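PDB 6GNE: probable starch synthase 4, chloroplastic/amyloplastic from Arabidopsis thaliana, which is probably a plastid glycosyltransferase of the starch synthase family, built on the two-domain GT-B fold. Local coordinates for residues 72-77 with 124-129; 178-183 with 244-249; 295-300 with 338-343; 424-427 with 432-435. All coordinates share one frame; numbering follows the deposited sequence.

Contacts 1 and 2 lie in the first, starch synthase catalytic domain. Contact 4 and strand segment 338-343 of contact 3 lie in the glycosyl transferase group 1 domain. Contacts 1 and 3 are buried, and each sets a helix against a strand. Contacts 2 and 4 are partly buried. Contact 4 joins two loop segments, and contact 2 joins a loop to a turn that leads into a helix. Chemistry varies too. Contact 1 is van der Waals packing around an arginine whose polar bonds go to other residues. Contact 2 rests on one amide-to-carbonyl hydrogen bond beside the glycan pocket. Contact 3 combines an arginine–glutamine grip with an apolar patch. Contact 4 is van der Waals packing of an isoleucine, without a hydrogen bond.

Contact 1 (72-77 with 124-129); sequences ESYFDG and FSRAAL
Tyr74 and Arg126 both send CG anti to the backbone N, and a bend at chi2 of Arg126 (65°) leads its guanidinium to the tyrosine. The contact belongs to the first domain of the GT-B fold, where helix 117-134 packs on strand 64-75 of the mixed sheet. The short axes run roughly antiparallel, with 144° between their directions. Tyr74 CB lies over one face of the guanidinium, toward its rim, 3.5 Å from Arg126 NH1. That nitrogen, Arg126 NH1, also comes within 3.3 Å of Tyr74 CD1, approaching the ring obliquely. The ring and guanidinium planes are 28° apart, and no hydrogen bond joins the two residues. Arg126 NE is instead bonded to the hydroxyl of Tyr160, and NH1 to the carbonyl O of Cys191. These outside partners hold the guanidinium in place beside the tyrosine. Nearer the helix backbone, Arg126 CG lies 3.7 Å from the carbonyl O of Tyr74. Ser73 is buried and points toward the helix. It meets Ala127, and the CA atoms of Ser73 and Ala127 are 5.3 Å apart, the nearest pair across the two segments. The small Ala127 is consistent with this close approach. Both side chains also touch Asn82 on the neighbouring strand 78-89. Ser73 OG rests 3.3 Å from Ala127 CA and 3.4 Å from Ala127 CB.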
loop_
_atom_site.group_PDB
_atom_site.type_symbol
_atom_site.label_atom_id
_atom_site.label_comp_id
_atom_site.label_asym_id
_atom_site.label_seq_id
_atom_site.Cartn_x
_atom_site.Cartn_y
_atom_site.Cartn_z
ATOM N N GLU A 72 6.540 19.593 23.176
ATOM C CA GLU A 72 5.762 20.743 22.737
ATOM C C GLU A 72 5.978 20.954 21.246
ATOM O O GLU A 72 7.112 20.903 20.772
ATOM C CB GLU A 72 6.155 21.999 23.518
ATOM C CG GLU A 72 5.940 21.856 25.017
ATOM C CD GLU A 72 5.466 23.139 25.668
ATOM O OE1 GLU A 72 4.354 23.119 26.251
ATOM O OE2 GLU A 72 6.194 24.154 25.592
ATOM N N SER A 73 4.888 21.181 20.519
ATOM C CA SER A 73 4.883 21.281 19.055
ATOM C C SER A 73 4.104 22.509 18.608
ATOM O O SER A 73 3.131 22.887 19.254
ATOM C CB SER A 73 4.233 20.021 18.493
ATOM O OG SER A 73 4.141 20.050 17.098
ATOM N N TYR A 74 4.500 23.094 17.488
ATOM C CA TYR A 74 3.849 24.297 16.976
ATOM C C TYR A 74 2.615 24.020 16.135
ATOM O O TYR A 74 2.615 23.123 15.335
ATOM C CB TYR A 74 4.866 25.095 16.143
ATOM C CG TYR A 74 4.353 26.362 15.470
ATOM C CD1 TYR A 74 3.718 26.315 14.214
ATOM C CD2 TYR A 74 4.544 27.620 16.071
ATOM C CE1 TYR A 74 3.264 27.487 13.596
ATOM C CE2 TYR A 74 4.091 28.790 15.455
ATOM C CZ TYR A 74 3.466 28.715 14.219
ATOM O OH TYR A 74 3.013 29.851 13.615
ATOM N N PHE A 75 1.577 24.827 16.311
ATOM C CA PHE A 75 0.430 24.867 15.381
ATOM C C PHE A 75 -0.378 26.158 15.562
ATOM O O PHE A 75 -0.696 26.498 16.694
ATOM C CB PHE A 75 -0.480 23.666 15.600
ATOM C CG PHE A 75 -1.152 23.181 14.358
ATOM C CD1 PHE A 75 -0.401 22.654 13.298
ATOM C CD2 PHE A 75 -2.536 23.207 14.246
ATOM C CE1 PHE A 75 -1.024 22.187 12.152
ATOM C CE2 PHE A 75 -3.165 22.736 13.090
ATOM C CZ PHE A 75 -2.408 22.224 12.052
ATOM N N ASP A 76 -0.692 26.873 14.468
ATOM C CA ASP A 76 -1.499 28.128 14.515
ATOM C C ASP A 76 -0.924 29.153 15.498
ATOM O O ASP A 76 -1.670 29.749 16.272
ATOM C CB ASP A 76 -2.989 27.848 14.858
ATOM C CG ASP A 76 -3.728 27.045 13.751
ATOM O OD1 ASP A 76 -3.558 27.334 12.550
ATOM O OD2 ASP A 76 -4.510 26.132 14.082
ATOM N N GLY A 77 0.404 29.308 15.500
ATOM C CA GLY A 77 1.102 30.273 16.372
ATOM C C GLY A 77 1.272 29.958 17.858
ATOM O O GLY A 77 1.932 30.717 18.584
ATOM N N PHE A 124 0.756 16.542 12.593
ATOM C CA PHE A 124 1.544 15.347 12.822
ATOM C C PHE A 124 2.948 15.477 12.244
ATOM O O PHE A 124 3.936 15.121 12.912
ATOM C CB PHE A 124 0.849 14.117 12.226
ATOM C CG PHE A 124 1.724 12.897 12.199
ATOM C CD1 PHE A 124 2.216 12.354 13.392
ATOM C CD2 PHE A 124 2.084 12.302 10.997
ATOM C CE1 PHE A 124 3.039 11.242 13.381
ATOM C CE2 PHE A 124 2.903 11.168 10.988
ATOM C CZ PHE A 124 3.381 10.642 12.181
ATOM N N SER A 125 3.028 15.973 11.009
ATOM C CA SER A 125 4.308 16.153 10.312
ATOM C C SER A 125 5.210 17.088 11.082
ATOM O O SER A 125 6.393 16.811 11.221
ATOM C CB SER A 125 4.100 16.705 8.896
ATOM O OG SER A 125 3.416 15.781 8.066
ATOM N N ARG A 126 4.648 18.180 11.591
ATOM C CA ARG A 126 5.411 19.134 12.395
ATOM C C ARG A 126 5.882 18.487 13.688
ATOM O O ARG A 126 7.079 18.481 13.974
ATOM C CB ARG A 126 4.593 20.387 12.720
ATOM C CG ARG A 126 5.333 21.452 13.515
ATOM C CD ARG A 126 6.487 22.012 12.696
ATOM N NE ARG A 126 7.428 22.819 13.480
ATOM C CZ ARG A 126 7.427 24.143 13.581
ATOM N NH1 ARG A 126 6.479 24.899 13.023
ATOM N NH2 ARG A 126 8.372 24.721 14.305
ATOM N N ALA A 127 4.940 17.925 14.442
ATOM C CA ALA A 127 5.250 17.253 15.693
ATOM C C ALA A 127 6.283 16.147 15.525
ATOM O O ALA A 127 7.095 15.944 16.423
ATOM C CB ALA A 127 3.981 16.708 16.335
ATOM N N ALA A 128 6.273 15.444 14.386
ATOM C CA ALA A 128 7.261 14.380 14.133
ATOM C C ALA A 128 8.692 14.899 14.071
ATOM O O ALA A 128 9.608 14.334 14.679
ATOM C CB ALA A 128 6.929 13.630 12.860
ATOM N N LEU A 129 8.882 15.972 13.329
ATOM C CA LEU A 129 10.188 16.652 13.281
ATOM C C LEU A 129 10.616 17.225 14.635
ATOM O O LEU A 129 11.786 17.150 15.002
ATOM C CB LEU A 129 10.180 17.760 12.221
ATOM C CG LEU A 129 10.157 17.200 10.802
ATOM C CD1 LEU A 129 9.924 18.320 9.806
ATOM C CD2 LEU A 129 11.431 16.407 10.511
#

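Contact 2 (178-183 with 244-249); sequences EYQGTA and KGLHST. With GLC (alpha-D-glucopyranose), chain C.
Gln180 and Lys244 supply the one hydrogen bond across this contact, which joins a loop to the turn before helix 247-252 in the first domain of the GT-B fold. Gln180 NE2 donates to Lys244 O at 3.1 Å, with an N-H...O angle of 170°. The acceptor lies in the amide plane of Gln180. Seen from the carbonyl, the donor is tilted 30° out of plane. Lys244 is the first residue to leave the helix before it. The same NE2 also bonds to Phe177 O, and OE1 accepts from Asn214 ND2 and His207 NE2. The buried amide is thus held at both ends, which fixes its rotation. Van der Waals contact comes from Leu246, whose side chain meets Gln180 from the opposite direction. Leu246 CD1 lies against the amide, 3.4 Å from Gln180 CD. The lysine chain, bent at chi2 and chi3, passes obliquely by Glu178. Lys244 CD lies 3.8 Å from Glu178 CA. The charges are opposite but not in contact, with Glu178 OE2 4.6 Å from Lys244 NZ, and Lys244 also makes a cation-pi interaction with Phe396. Sugar packing falls to Tyr179 of the glycan pocket, where one ring face meets the alpha-D-glucopyranose. Trp147 and Gln148 bind this sugar by hydrogen bonds. The sugar's C3 sits above the ring plane toward the rim, and its O4 is 3.5 Å from Tyr179 CE2.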
loop_
_atom_site.group_PDB
_atom_site.type_symbol
_atom_site.label_atom_id
_atom_site.label_comp_id
_atom_site.label_asym_id
_atom_site.label_seq_id
_atom_site.Cartn_x
_atom_site.Cartn_y
_atom_site.Cartn_z
ATOM N N GLU A 178 -2.722 10.211 -7.356
ATOM C CA GLU A 178 -4.077 10.708 -7.253
ATOM C C GLU A 178 -4.277 11.567 -6.025
ATOM O O GLU A 178 -5.001 12.533 -6.073
ATOM C CB GLU A 178 -5.046 9.534 -7.229
ATOM C CG GLU A 178 -6.513 9.940 -7.361
ATOM C CD GLU A 178 -7.479 8.808 -7.054
ATOM O OE1 GLU A 178 -6.998 7.702 -6.568
ATOM O OE2 GLU A 178 -8.700 9.076 -7.355
ATOM N N TYR A 179 -3.648 11.194 -4.916
ATOM C CA TYR A 179 -3.865 11.892 -3.639
ATOM C C TYR A 179 -2.769 12.890 -3.357
ATOM O O TYR A 179 -1.716 12.531 -2.882
ATOM C CB TYR A 179 -4.027 10.886 -2.497
ATOM C CG TYR A 179 -5.183 9.941 -2.734
ATOM C CD1 TYR A 179 -6.462 10.439 -3.107
ATOM C CD2 TYR A 179 -5.029 8.543 -2.578
ATOM C CE1 TYR A 179 -7.527 9.572 -3.352
ATOM C CE2 TYR A 179 -6.106 7.663 -2.803
ATOM C CZ TYR A 179 -7.340 8.173 -3.189
ATOM O OH TYR A 179 -8.384 7.343 -3.403
ATOM N N GLN A 180 -3.055 14.151 -3.652
ATOM C CA GLN A 180 -2.064 15.214 -3.601
ATOM C C GLN A 180 -2.192 16.129 -2.361
ATOM O O GLN A 180 -1.266 16.890 -2.048
ATOM C CB GLN A 180 -2.099 16.010 -4.924
ATOM C CG GLN A 180 -1.560 15.171 -6.070
ATOM C CD GLN A 180 -1.700 15.800 -7.437
ATOM O OE1 GLN A 180 -1.561 17.021 -7.622
ATOM N NE2 GLN A 180 -1.943 14.956 -8.417
ATOM N N GLY A 181 -3.326 16.037 -1.659
ATOM C CA GLY A 181 -3.573 16.808 -0.446
ATOM C C GLY A 181 -3.817 18.271 -0.675
ATOM O O GLY A 181 -3.563 19.093 0.208
ATOM N N THR A 182 -4.325 18.616 -1.844
ATOM C CA THR A 182 -4.448 20.019 -2.206
ATOM C C THR A 182 -5.467 20.690 -1.305
ATOM O O THR A 182 -6.441 20.077 -0.895
ATOM C CB THR A 182 -4.846 20.182 -3.675
ATOM O OG1 THR A 182 -5.991 19.370 -3.933
ATOM C CG2 THR A 182 -3.702 19.771 -4.578
ATOM N N ALA A 183 -5.210 21.951 -0.982
ATOM C CA ALA A 183 -6.121 22.798 -0.215
ATOM C C ALA A 183 -5.841 24.287 -0.544
ATOM O O ALA A 183 -4.898 24.586 -1.289
ATOM C CB ALA A 183 -5.920 22.525 1.278
ATOM N N LYS A 244 -1.767 13.491 -13.645
ATOM C CA LYS A 244 -2.790 14.164 -12.815
ATOM C C LYS A 244 -2.396 15.594 -12.447
ATOM O O LYS A 244 -2.541 16.010 -11.301
ATOM C CB LYS A 244 -3.118 13.314 -11.569
ATOM C CG LYS A 244 -2.965 11.791 -11.809
ATOM C CD LYS A 244 -3.958 10.972 -11.027
ATOM C CE LYS A 244 -5.359 11.004 -11.650
ATOM N NZ LYS A 244 -6.183 9.837 -11.168
ATOM N N GLY A 245 -1.890 16.335 -13.436
ATOM C CA GLY A 245 -1.374 17.688 -13.244
ATOM C C GLY A 245 0.110 17.816 -12.911
ATOM O O GLY A 245 0.722 18.861 -13.224
ATOM N N LEU A 246 0.696 16.773 -12.302
ATOM C CA LEU A 246 2.071 16.818 -11.798
ATOM C C LEU A 246 3.135 16.366 -12.796
ATOM O O LEU A 246 4.333 16.474 -12.506
ATOM C CB LEU A 246 2.205 15.967 -10.523
ATOM C CG LEU A 246 1.563 16.558 -9.277
ATOM C CD1 LEU A 246 1.649 15.544 -8.121
ATOM C CD2 LEU A 246 2.205 17.892 -8.915
ATOM N N HIS A 247 2.725 15.856 -13.953
ATOM C CA HIS A 247 3.667 15.368 -14.965
ATOM C C HIS A 247 4.817 16.345 -15.288
ATOM O O HIS A 247 5.967 15.909 -15.361
ATOM C CB HIS A 247 2.920 14.898 -16.217
ATOM C CG HIS A 247 2.441 15.993 -17.111
ATOM N ND1 HIS A 247 1.334 16.759 -16.821
ATOM C CD2 HIS A 247 2.917 16.449 -18.299
ATOM C CE1 HIS A 247 1.143 17.638 -17.796
ATOM N NE2 HIS A 247 2.088 17.466 -18.705
ATOM N N SER A 248 4.510 17.640 -15.413
ATOM C CA SER A 248 5.500 18.687 -15.735
ATOM C C SER A 248 6.585 18.827 -14.663
ATOM O O SER A 248 7.772 19.005 -14.983
ATOM C CB SER A 248 4.833 20.075 -15.904
ATOM O OG SER A 248 3.759 20.068 -16.833
ATOM N N THR A 249 6.161 18.780 -13.402
ATOM C CA THR A 249 7.067 18.851 -12.274
ATOM C C THR A 249 7.985 17.619 -12.205
ATOM O O THR A 249 9.192 17.749 -11.925
ATOM C CB THR A 249 6.259 18.991 -10.964
ATOM O OG1 THR A 249 5.478 20.185 -11.027
ATOM C CG2 THR A 249 7.174 19.019 -9.736
HETATM C C1 GLC C . -8.015 9.135 1.731
HETATM C C2 GLC C . -6.559 9.471 2.049
HETATM C C3 GLC C . -5.621 8.765 1.071
HETATM C C4 GLC C . -5.864 7.264 1.181
HETATM C C5 GLC C . -7.313 6.978 0.817
HETATM C C6 GLC C . -7.634 5.498 0.986
HETATM O O2 GLC C . -6.384 10.887 2.035
HETATM O O3 GLC C . -4.259 9.046 1.370
HETATM O O4 GLC C . -4.966 6.553 0.331
HETATM O O5 GLC C . -8.193 7.721 1.676
HETATM O O6 GLC C . -9.046 5.304 0.845
#

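Contact 3 (295-300 with 338-343)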
loop_
_atom_site.group_PDB
_atom_site.type_symbol
_atom_site.label_atom_id
_atom_site.label_comp_id
_atom_site.label_asym_id
_atom_site.label_seq_id
_atom_site.Cartn_x
_atom_site.Cartn_y
_atom_site.Cartn_z
ATOM N N ALA A 295 -11.642 -25.983 3.791
ATOM C CA ALA A 295 -11.987 -25.316 5.032
ATOM C C ALA A 295 -12.813 -24.039 4.773
ATOM O O ALA A 295 -13.841 -23.813 5.437
ATOM C CB ALA A 295 -10.728 -24.992 5.842
ATOM N N LEU A 296 -12.390 -23.231 3.787
ATOM C CA LEU A 296 -13.079 -21.979 3.466
ATOM C C LEU A 296 -14.477 -22.224 2.912
ATOM O O LEU A 296 -15.421 -21.545 3.315
ATOM C CB LEU A 296 -12.293 -21.153 2.481
ATOM C CG LEU A 296 -12.892 -19.786 2.203
ATOM C CD1 LEU A 296 -12.814 -18.859 3.405
ATOM C CD2 LEU A 296 -12.156 -19.167 1.015
ATOM N N ARG A 297 -14.606 -23.190 2.012
ATOM C CA ARG A 297 -15.930 -23.620 1.544
ATOM C C ARG A 297 -16.877 -23.978 2.691
ATOM O O ARG A 297 -18.019 -23.498 2.747
ATOM C CB ARG A 297 -15.814 -24.805 0.578
ATOM C CG ARG A 297 -15.278 -24.422 -0.796
ATOM C CD ARG A 297 -14.986 -25.663 -1.593
ATOM N NE ARG A 297 -14.959 -25.403 -3.024
ATOM C CZ ARG A 297 -14.692 -26.308 -3.979
ATOM N NH1 ARG A 297 -14.394 -27.576 -3.702
ATOM N NH2 ARG A 297 -14.703 -25.928 -5.250
ATOM N N LYS A 298 -16.365 -24.796 3.605
ATOM C CA LYS A 298 -17.098 -25.270 4.785
ATOM C C LYS A 298 -17.453 -24.082 5.706
ATOM O O LYS A 298 -18.578 -23.975 6.171
ATOM C CB LYS A 298 -16.266 -26.354 5.493
ATOM C CG LYS A 298 -16.820 -26.952 6.759
ATOM C CD LYS A 298 -16.400 -28.414 6.899
ATOM C CE LYS A 298 -17.316 -29.372 6.100
ATOM N NZ LYS A 298 -17.209 -30.815 6.498
ATOM N N GLN A 299 -16.517 -23.167 5.939
ATOM C CA GLN A 299 -16.826 -22.019 6.786
ATOM C C GLN A 299 -17.915 -21.140 6.156
ATOM O O GLN A 299 -18.783 -20.660 6.861
ATOM C CB GLN A 299 -15.576 -21.196 7.094
ATOM C CG GLN A 299 -15.835 -19.974 7.978
ATOM C CD GLN A 299 -14.568 -19.178 8.226
ATOM O OE1 GLN A 299 -13.741 -19.615 9.001
ATOM N NE2 GLN A 299 -14.404 -18.024 7.560
ATOM N N LEU A 300 -17.860 -20.932 4.835
ATOM C CA LEU A 300 -18.779 -20.008 4.150
ATOM C C LEU A 300 -20.087 -20.640 3.696
ATOM O O LEU A 300 -21.006 -19.915 3.366
ATOM C CB LEU A 300 -18.094 -19.371 2.947
ATOM C CG LEU A 300 -16.879 -18.513 3.293
ATOM C CD1 LEU A 300 -16.250 -17.986 2.019
ATOM C CD2 LEU A 300 -17.196 -17.371 4.254
ATOM N N GLY A 338 -18.884 -21.865 -14.523
ATOM C CA GLY A 338 -18.876 -23.027 -13.652
ATOM C C GLY A 338 -17.849 -22.988 -12.532
ATOM O O GLY A 338 -17.403 -24.036 -12.084
ATOM N N GLY A 339 -17.457 -21.784 -12.100
ATOM C CA GLY A 339 -16.563 -21.605 -10.962
ATOM C C GLY A 339 -17.315 -21.040 -9.784
ATOM O O GLY A 339 -18.510 -20.779 -9.875
ATOM N N GLN A 340 -16.604 -20.870 -8.679
ATOM C CA GLN A 340 -17.088 -20.198 -7.475
ATOM C C GLN A 340 -16.324 -18.904 -7.262
ATOM O O GLN A 340 -15.236 -18.723 -7.797
ATOM C CB GLN A 340 -16.900 -21.102 -6.263
ATOM C CG GLN A 340 -17.550 -22.483 -6.397
ATOM C CD GLN A 340 -17.289 -23.393 -5.211
ATOM O OE1 GLN A 340 -16.164 -23.509 -4.756
ATOM N NE2 GLN A 340 -18.330 -24.056 -4.724
ATOM N N PHE A 341 -16.907 -17.991 -6.500
ATOM C CA PHE A 341 -16.354 -16.659 -6.296
ATOM C C PHE A 341 -16.519 -16.190 -4.827
ATOM O O PHE A 341 -17.630 -16.197 -4.280
ATOM C CB PHE A 341 -17.063 -15.677 -7.220
ATOM C CG PHE A 341 -16.318 -14.400 -7.439
ATOM C CD1 PHE A 341 -16.303 -13.400 -6.485
ATOM C CD2 PHE A 341 -15.604 -14.216 -8.594
ATOM C CE1 PHE A 341 -15.593 -12.234 -6.676
ATOM C CE2 PHE A 341 -14.873 -13.045 -8.804
ATOM C CZ PHE A 341 -14.860 -12.059 -7.843
ATOM N N VAL A 342 -15.419 -15.742 -4.231
ATOM C CA VAL A 342 -15.399 -15.167 -2.900
ATOM C C VAL A 342 -14.828 -13.759 -2.964
ATOM O O VAL A 342 -13.682 -13.594 -3.348
ATOM C CB VAL A 342 -14.526 -15.987 -1.931
ATOM C CG1 VAL A 342 -14.492 -15.336 -0.571
ATOM C CG2 VAL A 342 -15.146 -17.353 -1.739
ATOM N N LEU A 343 -15.629 -12.770 -2.578
ATOM C CA LEU A 343 -15.194 -11.386 -2.524
ATOM C C LEU A 343 -15.044 -10.988 -1.062
ATOM O O LEU A 343 -15.949 -11.205 -0.241
ATOM C CB LEU A 343 -16.187 -10.439 -3.200
ATOM C CG LEU A 343 -15.925 -8.935 -3.120
ATOM C CD1 LEU A 343 -14.603 -8.572 -3.787
ATOM C CD2 LEU A 343 -17.017 -8.169 -3.807
#
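Helix 287-300 packs here by its last turns against strand 340-346, which belongs to a parallel sheet. Arg297 and Gln340 make the polar half of the contact. Arg297 holds one oxygen with two nitrogens, side-on. Arg297 NE donates to Gln340 OE1 at 2.8 Å, and Arg297 NH2 donates to the same OE1 at 2.9 Å. Neither bond is straight, with N-H...O angles of 139° and 136°, as expected when two donors of one group share an acceptor. The NE bond lies in the carbonyl plane, on a lone pair. The NH2 bond comes from above that plane. This is consistent with the amide and guanidinium planes standing 88° apart, nearly perpendicular. Arg297 reaches the strand because its chain is extended from CG to NE. Gln340 is extended beyond CG as well, and its NE2 bonds to Ser303 O. The amide is thereby gripped at both ends, and its oxygen is satisfied inside the buried contact. The sheet has strand order 3-2-1-4-5-6, as in the Rossmann-like second domain of GT-B proteins. Strand 340-346 sits in it between 311-317 and 369-372. The apolar half of the contact centres on Val342. Leu300 meets it tip to tip, with Leu300 CD1 4.0 Å from Val342 CG2. Leu296 is more distant, with Leu296 CD2 4.5 Å from Val342 CG2. Helix 377-386 adds to this patch: Leu379 and Ala386 touch Leu296, and Ile383 touches Val342.

Contact 4 (424-427 with 432-435); sequences SVFD and TIPT
Phe426 and Ile433 form the nearest backbone pair, their CA atoms 7.2 Å apart, on two loop segments only a few residues apart in sequence. No hydrogen bond joins the segments, so the contact is packing of the Ile433 side chain against Phe426 CB and the Asp427 backbone. Ile433 points toward segment 424-427 and does most of the touching through its two methyls. Ile433 CD1 lies 3.9 Å from Phe426 CB, and Ile433 CG2 lies 4.0 Å from the same carbon. The isoleucine therefore packs against the base of the phenylalanine. Relative to the ring, CD1 sits at the edge, near its plane. The same methyl, Ile433 CD1, also lies 3.8 Å from Asp427 N and 3.8 Å from Asp427 O, so it rests against the backbone of the next residue. CG1 of Ile433 lies anti to the carbonyl carbon (chi1 -61°), and the chain then extends (chi2 174°) to bring CD1 there. Both segments belong to the connection between helix 419-424 and strand 441-443. That strand is an outermost strand of the parallel sheet in the second domain of the GT-B fold. Backbone hydrogen bonds tie Phe426 to Asn439 and Gly440, just before that strand. Asp427 turns its carboxylate to other partners: OD1 accepts from Asp429 N, while OD2 makes a salt bridge with Arg457 and accepts from Thr442 N.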
loop_
_atom_site.group_PDB
_atom_site.type_symbol
_atom_site.label_atom_id
_atom_site.label_comp_id
_atom_site.label_asym_id
_atom_site.label_seq_id
_atom_site.Cartn_x
_atom_site.Cartn_y
_atom_site.Cartn_z
ATOM N N SER A 424 4.611 -7.003 -12.650
ATOM C CA SER A 424 4.589 -8.234 -11.847
ATOM C C SER A 424 3.737 -9.418 -12.386
ATOM O O SER A 424 3.868 -10.543 -11.898
ATOM C CB SER A 424 4.079 -7.864 -10.462
ATOM O OG SER A 424 2.845 -7.174 -10.562
ATOM N N VAL A 425 2.851 -9.168 -13.367
ATOM C CA VAL A 425 1.975 -10.198 -13.913
ATOM C C VAL A 425 2.177 -10.331 -15.417
ATOM O O VAL A 425 2.040 -9.383 -16.163
ATOM C CB VAL A 425 0.494 -9.951 -13.583
ATOM C CG1 VAL A 425 -0.354 -11.160 -13.953
ATOM C CG2 VAL A 425 0.320 -9.711 -12.100
ATOM N N PHE A 426 2.488 -11.547 -15.839
ATOM C CA PHE A 426 2.872 -11.868 -17.206
ATOM C C PHE A 426 2.079 -13.091 -17.704
ATOM O O PHE A 426 2.176 -14.193 -17.156
ATOM C CB PHE A 426 4.369 -12.161 -17.241
ATOM C CG PHE A 426 5.214 -11.046 -16.718
ATOM C CD1 PHE A 426 5.553 -9.950 -17.530
ATOM C CD2 PHE A 426 5.664 -11.067 -15.404
ATOM C CE1 PHE A 426 6.338 -8.921 -17.045
ATOM C CE2 PHE A 426 6.447 -10.016 -14.887
ATOM C CZ PHE A 426 6.789 -8.948 -15.711
ATOM N N ASP A 427 1.323 -12.875 -18.767
ATOM C CA ASP A 427 0.457 -13.886 -19.377
ATOM C C ASP A 427 1.223 -15.120 -19.873
ATOM O O ASP A 427 2.174 -14.993 -20.653
ATOM C CB ASP A 427 -0.318 -13.243 -20.546
ATOM C CG ASP A 427 -1.519 -14.046 -20.970
ATOM O OD1 ASP A 427 -1.370 -14.981 -21.782
ATOM O OD2 ASP A 427 -2.634 -13.717 -20.506
ATOM N N THR A 432 6.026 -13.796 -26.603
ATOM C CA THR A 432 7.068 -12.748 -26.512
ATOM C C THR A 432 7.650 -12.565 -25.136
ATOM O O THR A 432 8.750 -12.029 -25.023
ATOM C CB THR A 432 6.599 -11.335 -26.978
ATOM O OG1 THR A 432 5.651 -10.793 -26.043
ATOM C CG2 THR A 432 6.005 -11.384 -28.384
ATOM N N ILE A 433 6.917 -12.995 -24.107
ATOM C CA ILE A 433 7.389 -12.938 -22.717
ATOM C C ILE A 433 8.260 -14.135 -22.413
ATOM O O ILE A 433 7.813 -15.257 -22.594
ATOM C CB ILE A 433 6.229 -12.949 -21.716
ATOM C CG1 ILE A 433 5.333 -11.722 -21.947
ATOM C CG2 ILE A 433 6.786 -12.959 -20.289
ATOM C CD1 ILE A 433 4.088 -11.702 -21.118
ATOM N N PRO A 434 9.497 -13.906 -21.931
ATOM C CA PRO A 434 10.337 -15.057 -21.580
ATOM C C PRO A 434 9.685 -15.931 -20.528
ATOM O O PRO A 434 8.999 -15.449 -19.612
ATOM C CB PRO A 434 11.633 -14.437 -21.033
ATOM C CG PRO A 434 11.648 -13.041 -21.508
ATOM C CD PRO A 434 10.200 -12.632 -21.702
ATOM N N THR A 435 9.974 -17.204 -20.654
ATOM C CA THR A 435 9.299 -18.240 -19.928
ATOM C C THR A 435 9.418 -18.106 -18.387
ATOM O O THR A 435 8.495 -18.470 -17.663
ATOM C CB THR A 435 9.790 -19.606 -20.478
ATOM O OG1 THR A 435 8.872 -20.604 -20.111
ATOM C CG2 THR A 435 11.192 -19.994 -19.962
#